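Local coordinates for protein Lv-ranaspumin (Lv-RSN-1) (Leptodactylus vastus, PDB 4K82) that serves as a surfactant protein of the frog's foam nest, probably stabilising the foam by acting at the air-water interface, at residues Thr20-Asp25 and Glu63-Ala68; Pro167-Gly172 and Lys196-Leu201; Asp106-Asn111 and Val210-Val215; Val35-Tyr40 and Gln94-Leu99; Leu154-Leu159 and Lys180-Lys185. All blocks are in the same frame, centred on the assembly; numbering follows the deposited sequence.

Interaction 1: residues Thr20-Asp25 and Glu63-Ala68; sequences TKALKD and ERAGCA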
# COMPACT_ATOMS: atom_id res chain seq x y z
N THR A 20 -18.09 -3.09 7.74
CA THR A 20 -18.69 -1.76 7.77
C THR A 20 -18.25 -0.95 9.00
O THR A 20 -17.82 0.20 8.88
CB THR A 20 -20.23 -1.85 7.76
OG1 THR A 20 -20.66 -2.50 6.55
CG2 THR A 20 -20.86 -0.47 7.83
N LYS A 21 -18.35 -1.56 10.17
CA LYS A 21 -17.96 -0.89 11.39
C LYS A 21 -16.45 -0.68 11.43
O LYS A 21 -15.96 0.38 11.84
CB LYS A 21 -18.42 -1.68 12.62
CG LYS A 21 -18.36 -0.89 13.91
CD LYS A 21 -18.53 -1.77 15.14
CE LYS A 21 -17.41 -2.81 15.23
NZ LYS A 21 -16.06 -2.24 14.94
N ALA A 22 -15.71 -1.70 11.00
CA ALA A 22 -14.26 -1.66 11.03
C ALA A 22 -13.69 -0.50 10.22
O ALA A 22 -12.68 0.09 10.59
CB ALA A 22 -13.69 -2.98 10.54
N LEU A 23 -14.35 -0.16 9.12
CA LEU A 23 -13.91 0.96 8.27
C LEU A 23 -14.14 2.32 8.94
O LEU A 23 -13.49 3.31 8.59
CB LEU A 23 -14.62 0.91 6.92
CG LEU A 23 -14.18 -0.24 6.01
CD1 LEU A 23 -15.17 -0.42 4.87
CD2 LEU A 23 -12.78 0.02 5.47
N LYS A 24 -15.05 2.37 9.90
CA LYS A 24 -15.33 3.61 10.62
C LYS A 24 -14.43 3.77 11.84
O LYS A 24 -14.34 4.86 12.41
CB LYS A 24 -16.81 3.68 11.03
CG LYS A 24 -17.77 3.74 9.85
CD LYS A 24 -19.23 3.64 10.28
CE LYS A 24 -20.16 3.63 9.07
NZ LYS A 24 -21.56 3.27 9.41
N ASP A 25 -13.75 2.69 12.23
CA ASP A 25 -12.83 2.74 13.37
C ASP A 25 -11.52 3.43 12.99
O ASP A 25 -11.17 3.51 11.81
CB ASP A 25 -12.53 1.33 13.89
CG ASP A 25 -13.76 0.64 14.46
OD1 ASP A 25 -14.67 1.35 14.95
OD2 ASP A 25 -13.81 -0.61 14.41
N GLU A 63 -8.46 -9.93 10.10
CA GLU A 63 -8.41 -10.41 11.49
C GLU A 63 -7.97 -9.30 12.44
O GLU A 63 -8.54 -9.13 13.52
CB GLU A 63 -7.50 -11.62 11.61
CG GLU A 63 -8.06 -12.86 10.94
CD GLU A 63 -7.48 -14.14 11.52
OE1 GLU A 63 -6.94 -14.10 12.64
OE2 GLU A 63 -7.56 -15.19 10.84
N ARG A 64 -6.96 -8.54 12.02
CA ARG A 64 -6.43 -7.45 12.84
C ARG A 64 -7.49 -6.38 13.10
O ARG A 64 -7.41 -5.62 14.07
CB ARG A 64 -5.20 -6.83 12.17
CG ARG A 64 -3.99 -7.75 12.16
CD ARG A 64 -2.88 -7.20 11.27
NE ARG A 64 -2.57 -5.81 11.59
CZ ARG A 64 -2.62 -4.82 10.71
NH1 ARG A 64 -2.32 -3.58 11.09
NH2 ARG A 64 -2.96 -5.06 9.45
N ALA A 65 -8.48 -6.32 12.22
CA ALA A 65 -9.57 -5.36 12.35
C ALA A 65 -10.76 -5.96 13.09
O ALA A 65 -11.76 -5.27 13.34
CB ALA A 65 -10.00 -4.84 10.99
N GLY A 66 -10.65 -7.23 13.44
CA GLY A 66 -11.68 -7.93 14.19
C GLY A 66 -12.70 -8.64 13.31
O GLY A 66 -13.74 -9.08 13.79
N CYS A 67 -12.39 -8.76 12.02
CA CYS A 67 -13.31 -9.42 11.10
C CYS A 67 -12.74 -10.73 10.57
O CYS A 67 -11.55 -11.01 10.73
CB CYS A 67 -13.67 -8.47 9.96
SG CYS A 67 -14.40 -6.93 10.55
N ALA A 68 -13.58 -11.55 9.95
CA ALA A 68 -13.15 -12.83 9.42
C ALA A 68 -13.45 -12.87 7.93
O ALA A 68 -14.59 -12.62 7.53
CB ALA A 68 -13.86 -13.97 10.12
O HOH W 1 -11.09 -2.43 13.63

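Interaction 2: residues Pro167-Gly172 and Lys196-Leu201; sequences PCVLGG and KPLGDL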
# COMPACT_ATOMS: atom_id res chain seq x y z
N PRO A 167 14.56 -1.40 -0.67
CA PRO A 167 15.46 -1.08 -1.78
C PRO A 167 14.83 -1.22 -3.16
O PRO A 167 15.31 -0.62 -4.12
CB PRO A 167 16.60 -2.09 -1.62
CG PRO A 167 16.02 -3.21 -0.83
CD PRO A 167 15.02 -2.57 0.09
N CYS A 168 13.78 -2.02 -3.27
CA CYS A 168 13.06 -2.18 -4.52
C CYS A 168 12.59 -0.84 -5.10
O CYS A 168 12.58 -0.66 -6.32
CB CYS A 168 11.88 -3.14 -4.32
SG CYS A 168 11.11 -3.07 -2.67
N VAL A 169 12.24 0.11 -4.24
CA VAL A 169 11.76 1.42 -4.70
C VAL A 169 12.86 2.23 -5.38
O VAL A 169 12.58 3.15 -6.14
CB VAL A 169 11.10 2.24 -3.57
CG1 VAL A 169 12.13 3.10 -2.87
CG2 VAL A 169 10.00 3.12 -4.12
N LEU A 170 14.12 1.86 -5.12
CA LEU A 170 15.25 2.51 -5.79
C LEU A 170 15.31 2.13 -7.27
O LEU A 170 16.02 2.76 -8.05
CB LEU A 170 16.57 2.17 -5.09
CG LEU A 170 16.63 2.36 -3.58
CD1 LEU A 170 17.99 1.96 -3.02
CD2 LEU A 170 16.29 3.79 -3.21
N GLY A 171 14.59 1.08 -7.64
CA GLY A 171 14.50 0.66 -9.03
C GLY A 171 15.81 0.22 -9.65
O GLY A 171 16.05 0.48 -10.83
N GLY A 172 16.66 -0.43 -8.86
CA GLY A 172 17.92 -0.93 -9.37
C GLY A 172 19.12 -0.03 -9.14
O GLY A 172 20.26 -0.48 -9.24
N LYS A 196 16.82 11.56 -9.76
CA LYS A 196 15.62 12.30 -10.13
C LYS A 196 14.32 11.48 -10.16
O LYS A 196 13.29 11.97 -9.68
CB LYS A 196 15.84 13.06 -11.46
CG LYS A 196 14.65 13.94 -11.86
CD LYS A 196 14.35 15.00 -10.80
CE LYS A 196 13.75 16.28 -11.40
NZ LYS A 196 12.51 16.06 -12.23
N PRO A 197 14.33 10.25 -10.71
CA PRO A 197 13.11 9.44 -10.66
C PRO A 197 12.59 9.19 -9.23
O PRO A 197 11.38 9.29 -9.01
CB PRO A 197 13.54 8.12 -11.31
CG PRO A 197 14.58 8.54 -12.29
CD PRO A 197 15.35 9.63 -11.58
N LEU A 198 13.49 8.89 -8.30
CA LEU A 198 13.12 8.71 -6.89
C LEU A 198 12.52 10.01 -6.37
O LEU A 198 11.48 10.01 -5.72
CB LEU A 198 14.34 8.29 -6.07
CG LEU A 198 14.17 7.87 -4.60
CD1 LEU A 198 14.04 9.05 -3.66
CD2 LEU A 198 13.00 6.91 -4.42
N GLY A 199 13.17 11.14 -6.66
CA GLY A 199 12.65 12.42 -6.21
C GLY A 199 11.26 12.74 -6.73
O GLY A 199 10.41 13.24 -5.99
N ASP A 200 11.03 12.44 -8.01
CA ASP A 200 9.71 12.62 -8.62
C ASP A 200 8.65 11.79 -7.92
O ASP A 200 7.55 12.26 -7.64
CB ASP A 200 9.74 12.22 -10.10
CG ASP A 200 10.46 13.22 -10.96
OD1 ASP A 200 10.70 14.34 -10.48
OD2 ASP A 200 10.77 12.87 -12.12
N LEU A 201 8.99 10.53 -7.65
CA LEU A 201 8.06 9.65 -6.97
C LEU A 201 7.70 10.21 -5.59
O LEU A 201 6.52 10.25 -5.21
CB LEU A 201 8.65 8.24 -6.86
CG LEU A 201 7.82 7.20 -6.12
CD1 LEU A 201 6.53 6.93 -6.87
CD2 LEU A 201 8.62 5.93 -5.94

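Interaction 3: residues Asp106-Asn111 and Val210-Val215; sequences DETVFN and VKNINV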
# COMPACT_ATOMS: atom_id res chain seq x y z
N ASP A 106 -14.14 6.28 1.00
CA ASP A 106 -13.49 7.43 0.38
C ASP A 106 -12.70 6.96 -0.83
O ASP A 106 -11.59 6.46 -0.68
CB ASP A 106 -12.54 8.09 1.39
CG ASP A 106 -12.00 9.43 0.91
OD1 ASP A 106 -11.91 9.65 -0.32
OD2 ASP A 106 -11.66 10.27 1.77
N GLU A 107 -13.27 7.12 -2.02
CA GLU A 107 -12.59 6.62 -3.21
C GLU A 107 -11.40 7.49 -3.60
O GLU A 107 -10.52 7.06 -4.34
CB GLU A 107 -13.58 6.43 -4.38
CG GLU A 107 -14.60 5.33 -4.13
CD GLU A 107 -15.23 4.79 -5.41
OE1 GLU A 107 -14.48 4.39 -6.33
OE2 GLU A 107 -16.48 4.76 -5.49
N THR A 108 -11.36 8.72 -3.10
CA THR A 108 -10.20 9.56 -3.32
C THR A 108 -8.97 8.94 -2.66
O THR A 108 -7.89 8.88 -3.25
CB THR A 108 -10.41 10.98 -2.79
OG1 THR A 108 -11.52 11.58 -3.48
CG2 THR A 108 -9.16 11.82 -3.02
N VAL A 109 -9.14 8.46 -1.43
CA VAL A 109 -8.07 7.78 -0.72
C VAL A 109 -7.78 6.45 -1.40
O VAL A 109 -6.63 6.13 -1.69
CB VAL A 109 -8.42 7.55 0.77
CG1 VAL A 109 -7.44 6.58 1.41
CG2 VAL A 109 -8.42 8.87 1.52
N PHE A 110 -8.84 5.68 -1.66
CA PHE A 110 -8.68 4.39 -2.32
C PHE A 110 -7.89 4.50 -3.63
O PHE A 110 -6.93 3.76 -3.84
CB PHE A 110 -10.03 3.74 -2.60
CG PHE A 110 -9.93 2.31 -3.04
CD1 PHE A 110 -9.68 2.00 -4.36
CD2 PHE A 110 -10.07 1.28 -2.12
CE1 PHE A 110 -9.57 0.68 -4.78
CE2 PHE A 110 -9.98 -0.05 -2.54
CZ PHE A 110 -9.72 -0.34 -3.86
N ASN A 111 -8.29 5.42 -4.49
CA ASN A 111 -7.65 5.55 -5.79
C ASN A 111 -6.21 6.05 -5.70
O ASN A 111 -5.35 5.61 -6.46
CB ASN A 111 -8.48 6.45 -6.72
CG ASN A 111 -9.81 5.83 -7.09
OD1 ASN A 111 -9.97 4.60 -7.03
ND2 ASN A 111 -10.78 6.66 -7.47
N VAL A 210 0.66 10.65 1.43
CA VAL A 210 0.75 10.47 2.88
C VAL A 210 0.14 11.67 3.60
O VAL A 210 -0.34 11.54 4.73
CB VAL A 210 2.19 10.17 3.35
CG1 VAL A 210 2.75 8.97 2.61
CG2 VAL A 210 3.08 11.36 3.16
N LYS A 211 0.12 12.83 2.94
CA LYS A 211 -0.54 14.00 3.52
C LYS A 211 -2.06 13.83 3.46
O LYS A 211 -2.78 14.35 4.31
CB LYS A 211 -0.08 15.28 2.81
CG LYS A 211 1.39 15.60 3.05
CD LYS A 211 1.81 16.87 2.33
CE LYS A 211 3.29 16.84 1.99
NZ LYS A 211 3.80 18.17 1.54
N ASN A 212 -2.54 13.10 2.46
CA ASN A 212 -3.97 12.86 2.31
C ASN A 212 -4.54 11.91 3.36
O ASN A 212 -5.60 12.16 3.93
CB ASN A 212 -4.27 12.33 0.90
CG ASN A 212 -5.75 12.32 0.59
OD1 ASN A 212 -6.53 13.06 1.19
ND2 ASN A 212 -6.15 11.48 -0.37
N ILE A 213 -3.83 10.81 3.63
CA ILE A 213 -4.34 9.80 4.55
C ILE A 213 -4.09 10.16 6.01
O ILE A 213 -3.13 10.86 6.34
CB ILE A 213 -3.73 8.41 4.26
CG1 ILE A 213 -2.26 8.36 4.71
CG2 ILE A 213 -3.84 8.08 2.78
CD1 ILE A 213 -1.54 7.10 4.29
N ASN A 214 -4.96 9.70 6.90
CA ASN A 214 -4.64 9.76 8.32
C ASN A 214 -4.27 8.39 8.86
O ASN A 214 -5.02 7.41 8.74
CB ASN A 214 -5.73 10.44 9.17
CG ASN A 214 -7.11 10.27 8.60
OD1 ASN A 214 -7.65 9.16 8.56
ND2 ASN A 214 -7.71 11.37 8.17
N VAL A 215 -3.08 8.32 9.44
CA VAL A 215 -2.51 7.06 9.86
C VAL A 215 -1.58 7.34 11.03
O VAL A 215 -0.94 8.39 11.08
CB VAL A 215 -1.74 6.38 8.69
CG1 VAL A 215 -0.61 7.26 8.21
CG2 VAL A 215 -1.19 5.06 9.10

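Interaction 4: residues Val35-Tyr40 and Gln94-Leu99; sequences VIICAY and QGLYKL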
# COMPACT_ATOMS: atom_id res chain seq x y z
N VAL A 35 -4.34 -1.55 -1.02
CA VAL A 35 -3.08 -2.14 -1.44
C VAL A 35 -3.25 -3.57 -1.91
O VAL A 35 -2.78 -3.94 -2.99
CB VAL A 35 -2.05 -2.10 -0.30
CG1 VAL A 35 -0.81 -2.89 -0.67
CG2 VAL A 35 -1.70 -0.65 0.05
N ILE A 36 -3.95 -4.38 -1.13
CA ILE A 36 -4.19 -5.77 -1.48
C ILE A 36 -4.99 -5.91 -2.77
O ILE A 36 -4.59 -6.65 -3.68
CB ILE A 36 -4.91 -6.48 -0.35
CG1 ILE A 36 -3.99 -6.53 0.86
CG2 ILE A 36 -5.33 -7.90 -0.76
CD1 ILE A 36 -4.70 -6.92 2.15
N ILE A 37 -6.10 -5.19 -2.86
CA ILE A 37 -6.95 -5.24 -4.04
C ILE A 37 -6.19 -4.79 -5.29
O ILE A 37 -6.22 -5.44 -6.33
CB ILE A 37 -8.21 -4.38 -3.84
CG1 ILE A 37 -9.16 -5.08 -2.87
CG2 ILE A 37 -8.92 -4.17 -5.17
CD1 ILE A 37 -10.16 -4.13 -2.21
N CYS A 38 -5.46 -3.69 -5.19
CA CYS A 38 -4.80 -3.19 -6.37
C CYS A 38 -3.57 -4.02 -6.74
O CYS A 38 -3.24 -4.14 -7.91
CB CYS A 38 -4.51 -1.69 -6.22
SG CYS A 38 -6.06 -0.78 -6.12
N ALA A 39 -2.92 -4.63 -5.75
CA ALA A 39 -1.81 -5.53 -6.05
C ALA A 39 -2.33 -6.72 -6.84
O ALA A 39 -1.75 -7.12 -7.85
CB ALA A 39 -1.14 -5.99 -4.77
N TYR A 40 -3.42 -7.30 -6.37
CA TYR A 40 -4.02 -8.41 -7.09
C TYR A 40 -4.41 -8.02 -8.52
O TYR A 40 -4.12 -8.76 -9.46
CB TYR A 40 -5.24 -8.96 -6.32
CG TYR A 40 -5.75 -10.23 -6.93
CD1 TYR A 40 -6.60 -10.20 -8.03
CD2 TYR A 40 -5.36 -11.46 -6.43
CE1 TYR A 40 -7.05 -11.37 -8.62
CE2 TYR A 40 -5.80 -12.64 -7.02
CZ TYR A 40 -6.64 -12.58 -8.11
OH TYR A 40 -7.10 -13.74 -8.71
N GLN A 94 -12.69 -9.06 -6.37
CA GLN A 94 -13.65 -8.26 -7.13
C GLN A 94 -14.90 -8.00 -6.30
O GLN A 94 -15.42 -6.88 -6.28
CB GLN A 94 -14.00 -8.93 -8.46
CG GLN A 94 -12.83 -8.95 -9.45
CD GLN A 94 -12.29 -7.55 -9.77
OE1 GLN A 94 -11.20 -7.18 -9.33
NE2 GLN A 94 -13.05 -6.78 -10.54
N GLY A 95 -15.37 -9.03 -5.59
CA GLY A 95 -16.49 -8.88 -4.68
C GLY A 95 -16.24 -7.87 -3.58
O GLY A 95 -17.09 -7.02 -3.26
N LEU A 96 -15.04 -7.94 -3.00
CA LEU A 96 -14.67 -7.03 -1.93
C LEU A 96 -14.62 -5.60 -2.46
O LEU A 96 -15.12 -4.67 -1.81
CB LEU A 96 -13.31 -7.44 -1.35
CG LEU A 96 -12.84 -6.58 -0.19
CD1 LEU A 96 -13.91 -6.59 0.90
CD2 LEU A 96 -11.53 -7.13 0.33
N TYR A 97 -14.04 -5.42 -3.64
CA TYR A 97 -13.95 -4.09 -4.23
C TYR A 97 -15.35 -3.49 -4.43
O TYR A 97 -15.61 -2.37 -4.02
CB TYR A 97 -13.17 -4.17 -5.55
CG TYR A 97 -12.98 -2.84 -6.24
CD1 TYR A 97 -12.54 -1.72 -5.54
CD2 TYR A 97 -13.25 -2.71 -7.59
CE1 TYR A 97 -12.37 -0.51 -6.18
CE2 TYR A 97 -13.08 -1.50 -8.24
CZ TYR A 97 -12.64 -0.41 -7.53
OH TYR A 97 -12.47 0.79 -8.19
N LYS A 98 -16.24 -4.26 -5.06
CA LYS A 98 -17.63 -3.82 -5.24
C LYS A 98 -18.30 -3.51 -3.91
O LYS A 98 -18.99 -2.49 -3.77
CB LYS A 98 -18.44 -4.88 -6.00
CG LYS A 98 -17.93 -5.18 -7.41
CD LYS A 98 -18.82 -6.20 -8.11
CE LYS A 98 -18.03 -7.06 -9.12
NZ LYS A 98 -17.73 -6.36 -10.41
N LEU A 99 -18.09 -4.38 -2.92
CA LEU A 99 -18.65 -4.16 -1.59
C LEU A 99 -18.17 -2.84 -0.99
O LEU A 99 -18.96 -2.09 -0.40
CB LEU A 99 -18.30 -5.33 -0.66
CG LEU A 99 -18.88 -5.27 0.75
CD1 LEU A 99 -20.39 -5.18 0.71
CD2 LEU A 99 -18.42 -6.47 1.57

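Interaction 5: residues Leu154-Leu159 and Lys180-Lys185; sequences LIIKDL and KNIFVK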
# COMPACT_ATOMS: atom_id res chain seq x y z
N LEU A 154 18.64 16.40 8.09
CA LEU A 154 18.08 15.32 8.88
C LEU A 154 17.11 14.51 8.04
O LEU A 154 17.04 13.28 8.17
CB LEU A 154 17.38 15.86 10.12
CG LEU A 154 17.50 14.94 11.34
CD1 LEU A 154 18.96 14.87 11.78
CD2 LEU A 154 16.62 15.47 12.45
N ILE A 155 16.36 15.19 7.17
CA ILE A 155 15.42 14.49 6.28
C ILE A 155 16.16 13.54 5.34
O ILE A 155 15.71 12.41 5.11
CB ILE A 155 14.54 15.47 5.49
CG1 ILE A 155 13.60 16.23 6.44
CG2 ILE A 155 13.72 14.75 4.43
CD1 ILE A 155 12.79 17.31 5.77
N ILE A 156 17.28 14.00 4.78
CA ILE A 156 18.10 13.15 3.92
C ILE A 156 18.55 11.88 4.66
O ILE A 156 18.43 10.78 4.13
CB ILE A 156 19.31 13.91 3.35
CG1 ILE A 156 18.83 14.91 2.31
CG2 ILE A 156 20.34 12.95 2.75
CD1 ILE A 156 19.93 15.81 1.84
N LYS A 157 19.05 12.05 5.88
CA LYS A 157 19.48 10.93 6.70
C LYS A 157 18.32 9.97 6.97
O LYS A 157 18.48 8.74 6.90
CB LYS A 157 20.06 11.43 8.02
CG LYS A 157 21.57 11.33 8.10
CD LYS A 157 22.04 11.13 9.53
CE LYS A 157 21.57 9.78 10.07
NZ LYS A 157 21.89 9.63 11.51
N ASP A 158 17.15 10.52 7.29
CA ASP A 158 15.99 9.68 7.58
C ASP A 158 15.54 8.93 6.34
O ASP A 158 15.12 7.78 6.40
CB ASP A 158 14.84 10.50 8.14
CG ASP A 158 15.03 10.84 9.62
OD1 ASP A 158 15.90 10.21 10.26
OD2 ASP A 158 14.32 11.74 10.14
N LEU A 159 15.62 9.59 5.19
CA LEU A 159 15.19 8.95 3.96
C LEU A 159 16.12 7.79 3.63
O LEU A 159 15.67 6.74 3.14
CB LEU A 159 15.18 9.97 2.82
CG LEU A 159 14.69 9.47 1.45
CD1 LEU A 159 13.25 9.06 1.54
CD2 LEU A 159 14.90 10.55 0.40
N LYS A 180 24.68 9.94 -3.51
CA LYS A 180 25.69 10.85 -4.05
C LYS A 180 25.01 11.99 -4.80
O LYS A 180 25.59 13.05 -4.99
CB LYS A 180 26.67 10.12 -4.97
CG LYS A 180 27.69 9.29 -4.22
CD LYS A 180 28.47 8.35 -5.13
CE LYS A 180 29.17 7.29 -4.30
NZ LYS A 180 29.49 6.06 -5.08
N ASN A 181 23.77 11.74 -5.21
CA ASN A 181 23.01 12.67 -6.03
C ASN A 181 21.83 13.33 -5.31
O ASN A 181 20.94 13.90 -5.95
CB ASN A 181 22.51 11.93 -7.26
CG ASN A 181 23.64 11.59 -8.21
OD1 ASN A 181 24.03 12.41 -9.04
ND2 ASN A 181 24.17 10.38 -8.09
N ILE A 182 21.82 13.27 -3.99
CA ILE A 182 20.77 13.93 -3.23
C ILE A 182 21.42 14.97 -2.32
O ILE A 182 22.30 14.64 -1.53
CB ILE A 182 19.93 12.92 -2.43
CG1 ILE A 182 19.24 11.93 -3.38
CG2 ILE A 182 18.89 13.65 -1.57
CD1 ILE A 182 18.41 10.87 -2.65
N PHE A 183 21.00 16.22 -2.48
CA PHE A 183 21.66 17.36 -1.85
C PHE A 183 20.62 18.29 -1.26
O PHE A 183 19.49 18.33 -1.70
CB PHE A 183 22.41 18.21 -2.89
CG PHE A 183 23.48 17.49 -3.64
CD1 PHE A 183 23.19 16.77 -4.79
CD2 PHE A 183 24.81 17.61 -3.25
CE1 PHE A 183 24.18 16.14 -5.51
CE2 PHE A 183 25.82 16.98 -3.96
CZ PHE A 183 25.50 16.24 -5.09
N VAL A 184 21.04 19.10 -0.30
CA VAL A 184 20.27 20.28 0.03
C VAL A 184 20.72 21.37 -0.93
O VAL A 184 21.91 21.60 -1.10
CB VAL A 184 20.53 20.75 1.45
CG1 VAL A 184 19.63 21.93 1.76
CG2 VAL A 184 20.23 19.61 2.43
N LYS A 185 19.75 22.02 -1.58
CA LYS A 185 20.02 23.11 -2.51
C LYS A 185 19.03 24.20 -2.18
O LYS A 185 17.83 23.97 -2.25
CB LYS A 185 19.80 22.61 -3.95
CG LYS A 185 19.99 23.63 -5.06
CD LYS A 185 19.88 22.96 -6.43
CE LYS A 185 20.03 23.95 -7.58
NZ LYS A 185 18.85 24.84 -7.75

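Interaction 1: residues Thr20-Asp25 and Glu63-Ala68
A22 and A65 bring the two backbones together, their CA atoms 6.1 Å apart, where the last turn of helix 14-24 passes the C-terminal end of helix 48-64. The latter helix finishes in a Schellman motif. G66 takes up a positive phi of 92° and its N donates to E63 O at 2.8 Å; at these backbone angles a CB would press against the carbonyl O of A65, which accounts for the glycine. Beyond this turn the chain sets C67 beside helix 14-24.

A single methyl group carries the contact from the first segment. A22 CB points at residues 63-68 and meets two partners, lying 4.2 Å from A65 CB and 4.0 Å from C67 SG. The sulfur reaches this place because it stands anti to its carbonyl carbon (chi1 -58°), and it is joined in a disulfide to C18, one turn before A22. L29 of helix 29-42 packs on both alanines. Polar groups gather alongside: K21 NZ forms a salt bridge with D25 OD2 at 2.8 Å, and one water donates to A65 O at 2.9 Å and, weakly, to the same D25 OD2.

With no direct hydrogen bond between the segments, small side chains permit the close approach, a covalent link fixes it, and one water adds a bridge that is weak at its D25 end.

Interaction 2: residues Pro167-Gly172 and Lys196-Leu201
V169 meets one turn of helix 196-212 through both of its methyl groups, and this apolar packing makes up most of the direct contact. V169 CG2 comes within 3.6 Å of L201 CD2, the two side chains crossing at a slant. The other branch is less tight, with V169 CG1 4.2 Å from L198 CD2, and the same leucine methyl also lies 4.2 Å from the carbonyl oxygen V169 O. L198 and L201 stand one turn apart and share a first torsion that sets CG anti to the backbone N (chi1 -172° and 178°); both therefore reach out to the same valine. L163 of helix 152-165 touches V169 as well, while L178 of helix 175-180 packs on L198 and L170.

Backbone hydrogen bonds give residues 167-170 their shape, a short 3-10 segment. L170 N donates to P167 O at 2.9 Å, and G171 N to C168 O at 3.0 Å. The chain then departs through two glycines, G171 and G172, both with positive phi. Just before V169, C168, which is modelled in two conformers, forms a disulfide with C125, just ahead of helix 126-129.

Charge appears only within the helix. K196 NZ binds D200 OD1 at 3.0 Å through the syn lone pair of that oxygen, a salt bridge spanning one turn.

No hydrogen bond crosses between the segments; the neighbouring disulfide probably restrains the loop, which is held to the helix here by the burial of branched aliphatic groups.

Interaction 3: residues Asp106-Asn111 and Val210-Val215
V109 and I213 form the more enclosed part of this contact, I213 being buried, with CA atoms 6.8 Å apart and V109 CG1 4.1 Å from I213 CG2. The two side chains cross at about a right angle. V109 CG1 is placed by a first torsion of 167°, which turns it away from its own backbone N; its second methyl, V109 CG2, instead faces N212 and approaches N212 ND2 to 3.9 Å.

Here the first turn of helix 107-121 meets the C-terminal end of helix 196-212, so that a helix start and a helix finish are packed together. The start is N-capped by D106, whose OD1 accepts from V109 N at 3.2 Å, the donor standing well above the carboxylate plane, and more weakly from T108 N at 3.0 Å. At the finish, I213 is the first residue to leave the helical conformation, and K142 of helix 133-144 hydrogen-bonds through NZ to both V210 O and I213 O.

Toward solvent the contact is more open and mixed in character, with no hydrogen bond between the segments. The amide of N212 leans across from its helix, and its nitrogen meets methyl carbons of both V109 and T108. On the T108 side, where the threonine is exposed, N212 ND2 sits 4.0 Å from T108 CG2, their side chains crossing nearly perpendicularly.

Interaction 4: residues Val35-Tyr40 and Gln94-Leu99
The ring of Y97 is approached obliquely by I37 CG2, which also lies 4.3 Å from Y97 CB at the root of the side chain. A second flat group, F110 of helix 107-121, meets the Y97 ring with the planes only about 25° apart and also packs on I37. The aliphatic side chain of I37 is thus in touch with both aromatic residues. The ring of Y40, one turn further along helix 29-42, leans instead on F51, with an interplanar angle of about 45°.

I37 spreads its branches over neighbouring residues of helix 89-102. With CG1 beside its backbone N (chi1 -73°), the longer arm reaches L96, where I37 CD1 is 4.2 Å from L96 CG and equally far from L96 CD2. I93 and L100 touch I37 too. The I37 and Y97 CA atoms lie 7.1 Å apart, and no hydrogen bond crosses the contact. Next to I37, C38 is bonded to C114, a disulfide that fastens helix 29-42 to helix 107-121.

One side chain touching I93, L96, Y97 and L100, with their i, i+3, i+4, i+7 spacing, is consistent with knobs-into-holes packing in this all-helical half of the molecule.

Interaction 5: residues Leu154-Leu159 and Lys180-Lys185
I182, the first residue of strand 182-185, meets I156 on helix 152-165. Their CA atoms are 7.7 Å apart, and the two side chains slide past each other in opposite directions. I182 CG2, set anti to its backbone N, rests 4.1 Å from I156 CG1 and 4.2 Å from I156 CD1. At F183 the strand offers its backbone: the aromatic side chain sets off away from the helix, leaving F183 C 4.0 Å from I156 CD1. V184 then turns a methyl back to the same atom, with V184 CG2 3.9 Å from I156 CD1; this valine also touches P152 and E153 at the start of the helix. The tip of a single isoleucine is therefore met by three successive strand residues, in a contact of aliphatic side chains and strand backbone, with no hydrogen bond across it. F179 of helix 175-180 and L189 of strand 188-191 pack on I156 as well.

The strand runs nearly antiparallel to the helix segment, at 163°, with the axes 9.4 Å apart. F183 shares backbone hydrogen bonds with S190, and the arrangement is that of a two-stranded antiparallel beta hairpin laid against a helix, the one small sheet in an otherwise helical protein.

In the fold
From the N terminus, interaction 1 closes the first loop, joining helix 14-24 to the end of helix 48-64. Interaction 4 opens within that loop, on helix 29-42, and closes beyond it on helix 89-102, so the two cross. Interaction 3 begins only after both have closed and spans nearly all the rest of the chain, bringing helix 107-121 to the end of helix 196-212; it encloses interactions 5 and 2, which cross each other and tie helix 152-165, the hairpin, the 167-172 loop and helix 196-212 together. Interactions 3 and 4 touch through F110. Interactions 1 and 5 lie on opposite sides of the chain's centre, their centres 38 Å apart.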